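Local coordinates for probable signal peptide protein (Ralstonia solanacearum, PDB 2QGU) that binds a phospholipid, here a phosphatidylethanolamine, and as a member of the MlaC family probably carries lipids between bacterial membranes, at residues Ala129-Val141 with Leu150-Tyr164. The protein carries 13 engineered substitutions. Sequence-based numbering, arbitrary orientation. Where two conformers were deposited one is given.
Sequences AADDTDVVVRSTV and LDYRVEKSPNGWKVY. Engineered in segment 150-164: Val154 (natural residue Met), Pro158 (natural residue Ala). With PEF (di-palmitoyl-3-sn-phosphatidylethanolamine), chain B.
Val135, Val137 and Ser139 form antiparallel hydrogen-bonded pairs with Val154, Tyr152 and Leu150 in the strand segments 134-141 and 150-157, whose N-to-C directions are 161° apart and whose axes approach to 4.6 Å. They are the two arms of a beta hairpin in the antiparallel sheet of this MlaC-family protein, and 160-164 follows as the next strand after a type I turn from Ser157 to Gly160. On the face carrying Asp134, Val136 and Arg138, polar groups dominate. Arg138 and Asp151 lie side by side in a salt bridge: NE of Arg138 reaches OD2 of Asp151 at 2.9 Å, a nearly straight bond that stays close to the guanidinium plane but meets the carboxylate from above, the two planes being 88° apart. Tyr164 OH donates to the syn lone pair of Asp134 OD1 at 2.6 Å, while Arg76 binds the other oxygen, OD2, and also pairs with Glu155. Water 1 donates to the same OD1 and accepts from Arg153 NH1, bridging two opposite charges whose atoms Asp134 OD1 and Arg153 NH1 stand 5.0 Å apart. The other face is mainly apolar: CG2 of Val137 meets CG2 of the engineered Val154 at 3.8 Å, and Val135 CG2 approaches CZ3 of Trp161 at 3.8 Å. Helix 31-47 packs on this face through Val135, Val137 and Tyr152. Farther along, Leu150, Tyr152 and Val163 belong to the phospholipid pocket; Leu150 CD1 lies 3.6 Å from Val141 CG2 and also borders an acyl chain. The bond from Ser139 N to Leu150 O is weak, but Ser139 OG, held between its backbone N and carbonyl carbon (chi1 82°), donates to an in-plane lone pair of the same Leu150 O at 2.7 Å and accepts from water 2, which also bonds to Tyr152 OH.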
# COMPACT_ATOMS: atom_id res chain seq x y z
N ALA A 129 -9.28 -9.70 19.04
CA ALA A 129 -9.30 -9.26 20.43
C ALA A 129 -8.59 -7.92 20.58
O ALA A 129 -7.67 -7.60 19.81
CB ALA A 129 -8.67 -10.30 21.33
N ALA A 130 -8.99 -7.15 21.59
CA ALA A 130 -8.37 -5.85 21.85
C ALA A 130 -6.88 -6.00 22.14
O ALA A 130 -6.10 -5.09 21.85
CB ALA A 130 -9.08 -5.14 22.99
N ASP A 131 -6.48 -7.15 22.69
CA ASP A 131 -5.08 -7.44 23.03
C ASP A 131 -4.28 -8.10 21.90
O ASP A 131 -3.08 -8.35 22.06
CB ASP A 131 -5.01 -8.31 24.29
CG ASP A 131 -5.66 -9.67 24.10
OD1 ASP A 131 -6.87 -9.70 23.83
OD2 ASP A 131 -4.96 -10.70 24.20
N ASP A 132 -4.93 -8.42 20.79
CA ASP A 132 -4.21 -8.93 19.61
C ASP A 132 -3.38 -7.81 18.97
O ASP A 132 -3.77 -6.64 19.00
CB ASP A 132 -5.18 -9.52 18.58
CG ASP A 132 -5.82 -10.81 19.06
OD1 ASP A 132 -5.27 -11.47 19.97
OD2 ASP A 132 -6.88 -11.16 18.52
N THR A 133 -2.23 -8.18 18.41
CA THR A 133 -1.29 -7.19 17.89
C THR A 133 -1.08 -7.26 16.37
O THR A 133 -0.35 -6.45 15.80
CB THR A 133 0.08 -7.30 18.58
OG1 THR A 133 0.56 -8.63 18.44
CG2 THR A 133 -0.03 -6.91 20.06
N ASP A 134 -1.71 -8.24 15.72
CA ASP A 134 -1.62 -8.38 14.28
C ASP A 134 -3.00 -8.81 13.78
O ASP A 134 -3.41 -9.96 13.95
CB ASP A 134 -0.54 -9.40 13.89
CG ASP A 134 -0.03 -9.18 12.48
OD1 ASP A 134 -0.85 -8.96 11.57
OD2 ASP A 134 1.21 -9.22 12.27
N VAL A 135 -3.71 -7.85 13.19
CA VAL A 135 -5.16 -7.98 13.00
C VAL A 135 -5.57 -7.55 11.59
O VAL A 135 -4.76 -7.00 10.83
CB VAL A 135 -5.93 -7.14 14.05
CG1 VAL A 135 -5.51 -7.53 15.48
CG2 VAL A 135 -5.71 -5.65 13.83
N VAL A 136 -6.84 -7.79 11.25
CA VAL A 136 -7.40 -7.34 9.98
C VAL A 136 -8.55 -6.37 10.26
O VAL A 136 -9.38 -6.62 11.13
CB VAL A 136 -7.86 -8.54 9.12
CG1 VAL A 136 -8.70 -8.11 7.91
CG2 VAL A 136 -6.64 -9.34 8.66
N VAL A 137 -8.55 -5.26 9.53
CA VAL A 137 -9.66 -4.30 9.53
C VAL A 137 -10.33 -4.38 8.17
O VAL A 137 -9.66 -4.27 7.14
CB VAL A 137 -9.15 -2.86 9.80
CG1 VAL A 137 -10.26 -1.82 9.60
CG2 VAL A 137 -8.54 -2.76 11.20
N ARG A 138 -11.65 -4.59 8.17
CA ARG A 138 -12.38 -4.78 6.92
C ARG A 138 -13.32 -3.62 6.66
O ARG A 138 -13.95 -3.09 7.58
CB ARG A 138 -13.16 -6.10 6.95
CG ARG A 138 -12.29 -7.34 7.24
CD ARG A 138 -13.05 -8.63 6.96
NE ARG A 138 -13.33 -8.75 5.53
CZ ARG A 138 -14.38 -9.37 5.00
NH1 ARG A 138 -15.31 -9.93 5.78
NH2 ARG A 138 -14.52 -9.41 3.69
N SER A 139 -13.42 -3.21 5.40
CA SER A 139 -14.22 -2.05 5.04
C SER A 139 -14.81 -2.17 3.64
O SER A 139 -14.39 -3.01 2.84
CB SER A 139 -13.38 -0.77 5.14
OG SER A 139 -12.59 -0.56 3.98
N THR A 140 -15.80 -1.32 3.37
CA THR A 140 -16.44 -1.23 2.06
C THR A 140 -16.51 0.24 1.66
O THR A 140 -17.11 1.06 2.37
CB THR A 140 -17.88 -1.80 2.08
OG1 THR A 140 -17.90 -3.11 2.67
CG2 THR A 140 -18.44 -1.87 0.67
N VAL A 141 -15.90 0.56 0.53
CA VAL A 141 -15.98 1.90 -0.05
C VAL A 141 -17.21 1.94 -0.95
O VAL A 141 -17.42 1.03 -1.76
CB VAL A 141 -14.72 2.23 -0.88
CG1 VAL A 141 -14.82 3.61 -1.52
CG2 VAL A 141 -13.47 2.14 -0.01
N LEU A 150 -12.19 -3.07 0.80
CA LEU A 150 -10.79 -2.82 1.13
C LEU A 150 -10.54 -3.32 2.53
O LEU A 150 -11.16 -2.84 3.48
CB LEU A 150 -10.43 -1.32 1.04
CG LEU A 150 -10.44 -0.65 -0.34
CD1 LEU A 150 -10.07 0.83 -0.20
CD2 LEU A 150 -9.53 -1.36 -1.34
N ASP A 151 -9.64 -4.30 2.66
CA ASP A 151 -9.25 -4.80 3.98
C ASP A 151 -7.78 -4.46 4.22
O ASP A 151 -7.03 -4.26 3.27
CB ASP A 151 -9.45 -6.31 4.11
CG ASP A 151 -10.90 -6.74 3.94
OD1 ASP A 151 -11.81 -5.88 3.90
OD2 ASP A 151 -11.10 -7.97 3.87
N TYR A 152 -7.40 -4.40 5.49
CA TYR A 152 -6.06 -3.98 5.87
C TYR A 152 -5.49 -4.91 6.91
O TYR A 152 -6.20 -5.32 7.83
CB TYR A 152 -6.10 -2.57 6.47
CG TYR A 152 -6.78 -1.57 5.58
CD1 TYR A 152 -6.03 -0.81 4.68
CD2 TYR A 152 -8.16 -1.38 5.63
CE1 TYR A 152 -6.65 0.11 3.85
CE2 TYR A 152 -8.79 -0.46 4.79
CZ TYR A 152 -8.02 0.28 3.90
OH TYR A 152 -8.59 1.21 3.06
N ARG A 153 -4.21 -5.25 6.77
CA ARG A 153 -3.48 -5.89 7.85
C ARG A 153 -2.79 -4.81 8.66
O ARG A 153 -2.16 -3.90 8.10
CB ARG A 153 -2.47 -6.92 7.34
CG ARG A 153 -3.11 -8.16 6.74
CD ARG A 153 -2.18 -9.37 6.80
NE ARG A 153 -2.84 -10.55 6.25
CZ ARG A 153 -3.62 -11.38 6.93
NH1 ARG A 153 -3.86 -11.18 8.23
NH2 ARG A 153 -4.17 -12.42 6.32
N VAL A 154 -2.94 -4.89 9.98
CA VAL A 154 -2.44 -3.85 10.87
C VAL A 154 -1.67 -4.50 12.01
O VAL A 154 -2.13 -5.47 12.60
CB VAL A 154 -3.59 -2.97 11.45
CG1 VAL A 154 -3.08 -1.59 11.79
CG2 VAL A 154 -4.77 -2.86 10.46
N GLU A 155 -0.48 -3.97 12.29
CA GLU A 155 0.37 -4.50 13.35
C GLU A 155 0.67 -3.42 14.37
O GLU A 155 0.99 -2.29 14.01
CB GLU A 155 1.67 -5.07 12.78
CG GLU A 155 2.58 -5.67 13.85
CD GLU A 155 3.96 -6.06 13.37
OE1 GLU A 155 4.32 -5.79 12.20
OE2 GLU A 155 4.71 -6.64 14.19
N LYS A 156 0.59 -3.78 15.65
CA LYS A 156 0.87 -2.84 16.73
C LYS A 156 2.36 -2.87 17.03
O LYS A 156 2.87 -3.85 17.58
CB LYS A 156 0.06 -3.16 17.99
CG LYS A 156 0.01 -2.00 18.96
CD LYS A 156 -0.89 -2.30 20.14
CE LYS A 156 -1.08 -1.07 21.00
NZ LYS A 156 -2.10 -1.32 22.05
N SER A 157 3.03 -1.78 16.65
CA SER A 157 4.46 -1.58 16.88
C SER A 157 4.64 -0.81 18.18
O SER A 157 3.67 -0.27 18.71
CB SER A 157 5.08 -0.79 15.70
OG SER A 157 4.62 0.56 15.66
N PRO A 158 5.88 -0.76 18.71
CA PRO A 158 6.17 0.14 19.84
C PRO A 158 5.72 1.58 19.58
O PRO A 158 5.30 2.27 20.51
CB PRO A 158 7.69 0.06 19.96
CG PRO A 158 8.01 -1.32 19.51
CD PRO A 158 7.07 -1.57 18.36
N ASN A 159 5.77 2.01 18.32
CA ASN A 159 5.34 3.36 17.95
C ASN A 159 3.95 3.44 17.30
O ASN A 159 3.67 4.32 16.49
CB ASN A 159 6.40 4.07 17.08
CG ASN A 159 7.23 3.10 16.24
OD1 ASN A 159 6.69 2.30 15.48
ND2 ASN A 159 8.55 3.19 16.39
N GLY A 160 3.07 2.51 17.68
CA GLY A 160 1.66 2.58 17.28
C GLY A 160 1.24 1.54 16.26
O GLY A 160 2.05 0.74 15.80
N TRP A 161 -0.05 1.56 15.93
CA TRP A 161 -0.60 0.69 14.89
C TRP A 161 -0.17 1.16 13.51
O TRP A 161 -0.29 2.34 13.17
CB TRP A 161 -2.13 0.68 14.97
CG TRP A 161 -2.67 -0.11 16.09
CD1 TRP A 161 -3.13 0.37 17.29
CD2 TRP A 161 -2.84 -1.53 16.13
NE1 TRP A 161 -3.57 -0.68 18.07
CE2 TRP A 161 -3.40 -1.85 17.39
CE3 TRP A 161 -2.56 -2.57 15.23
CZ2 TRP A 161 -3.70 -3.16 17.76
CZ3 TRP A 161 -2.86 -3.86 15.59
CH2 TRP A 161 -3.42 -4.16 16.85
N LYS A 162 0.32 0.21 12.71
CA LYS A 162 0.73 0.49 11.33
C LYS A 162 0.11 -0.51 10.35
O LYS A 162 0.14 -1.71 10.58
CB LYS A 162 2.26 0.42 11.19
CG LYS A 162 3.06 1.34 12.11
CD LYS A 162 2.84 2.80 11.78
CE LYS A 162 3.61 3.73 12.71
NZ LYS A 162 5.02 3.88 12.28
N VAL A 163 -0.42 0.02 9.25
CA VAL A 163 -0.91 -0.82 8.15
C VAL A 163 0.27 -1.37 7.35
O VAL A 163 1.14 -0.60 6.92
CB VAL A 163 -1.83 -0.01 7.21
CG1 VAL A 163 -2.28 -0.86 6.01
CG2 VAL A 163 -3.04 0.53 7.97
N TYR A 164 0.30 -2.68 7.14
CA TYR A 164 1.37 -3.28 6.35
C TYR A 164 0.90 -4.08 5.13
O TYR A 164 1.71 -4.62 4.39
CB TYR A 164 2.32 -4.10 7.23
CG TYR A 164 1.74 -5.39 7.77
CD1 TYR A 164 1.06 -5.41 8.99
CD2 TYR A 164 1.88 -6.58 7.06
CE1 TYR A 164 0.53 -6.60 9.49
CE2 TYR A 164 1.36 -7.77 7.55
CZ TYR A 164 0.68 -7.77 8.76
OH TYR A 164 0.18 -8.96 9.23
C2 PEF B . -11.45 2.15 -8.14
C1 PEF B . -12.32 1.80 -9.35
N PEF B . -12.65 2.60 -15.23
C3 PEF B . -12.19 3.13 -7.26
C4 PEF B . -11.88 1.76 -13.06
C5 PEF B . -12.11 1.42 -14.53
C10 PEF B . -9.87 0.52 -7.59
C11 PEF B . -9.33 -0.55 -6.65
C12 PEF B . -9.15 0.03 -5.25
C13 PEF B . -7.97 1.00 -5.26
C14 PEF B . -7.57 1.39 -3.85
C15 PEF B . -6.34 2.30 -3.91
C16 PEF B . -5.72 2.45 -2.52
C17 PEF B . -4.34 3.10 -2.61
C18 PEF B . -3.25 2.05 -2.82
C19 PEF B . -2.03 2.35 -1.95
C20 PEF B . -1.08 3.32 -2.67
C21 PEF B . 0.10 3.68 -1.78
C22 PEF B . 1.12 2.54 -1.75
C23 PEF B . 2.42 2.99 -1.06
C24 PEF B . 2.43 2.59 0.41
C25 PEF B . 3.39 3.47 1.20
C30 PEF B . -12.08 4.15 -5.17
C31 PEF B . -11.56 4.61 -3.95
C32 PEF B . -10.18 4.58 -3.81
C33 PEF B . -9.75 5.38 -2.56
C34 PEF B . -9.39 4.48 -1.37
C35 PEF B . -8.32 5.11 -0.46
C36 PEF B . -7.73 4.16 0.38
C37 PEF B . -6.64 4.65 1.10
C38 PEF B . -6.09 3.66 1.91
C39 PEF B . -4.79 4.10 2.61
C40 PEF B . -4.06 2.91 3.27
C41 PEF B . -3.11 2.20 2.29
C42 PEF B . -2.03 1.41 3.03
C43 PEF B . -1.38 0.36 2.11
C44 PEF B . -0.22 -0.36 2.80
C45 PEF B . 0.42 -1.41 1.89
O4 PEF B . -9.15 0.97 -8.49
O5 PEF B . -13.31 4.18 -5.28
O2 PEF B . -11.15 0.95 -7.40
O3 PEF B . -11.33 3.66 -6.21
O1P PEF B . -14.81 2.88 -10.84
O2P PEF B . -13.13 4.28 -12.16
O3P PEF B . -12.34 2.92 -10.25
O4P PEF B . -13.14 1.81 -12.37
P PEF B . -13.45 3.06 -11.40
O HOH W 1 -3.10 -9.29 10.14
O HOH W 2 -11.10 1.81 4.04
O HOH W 3 -14.46 -5.94 3.10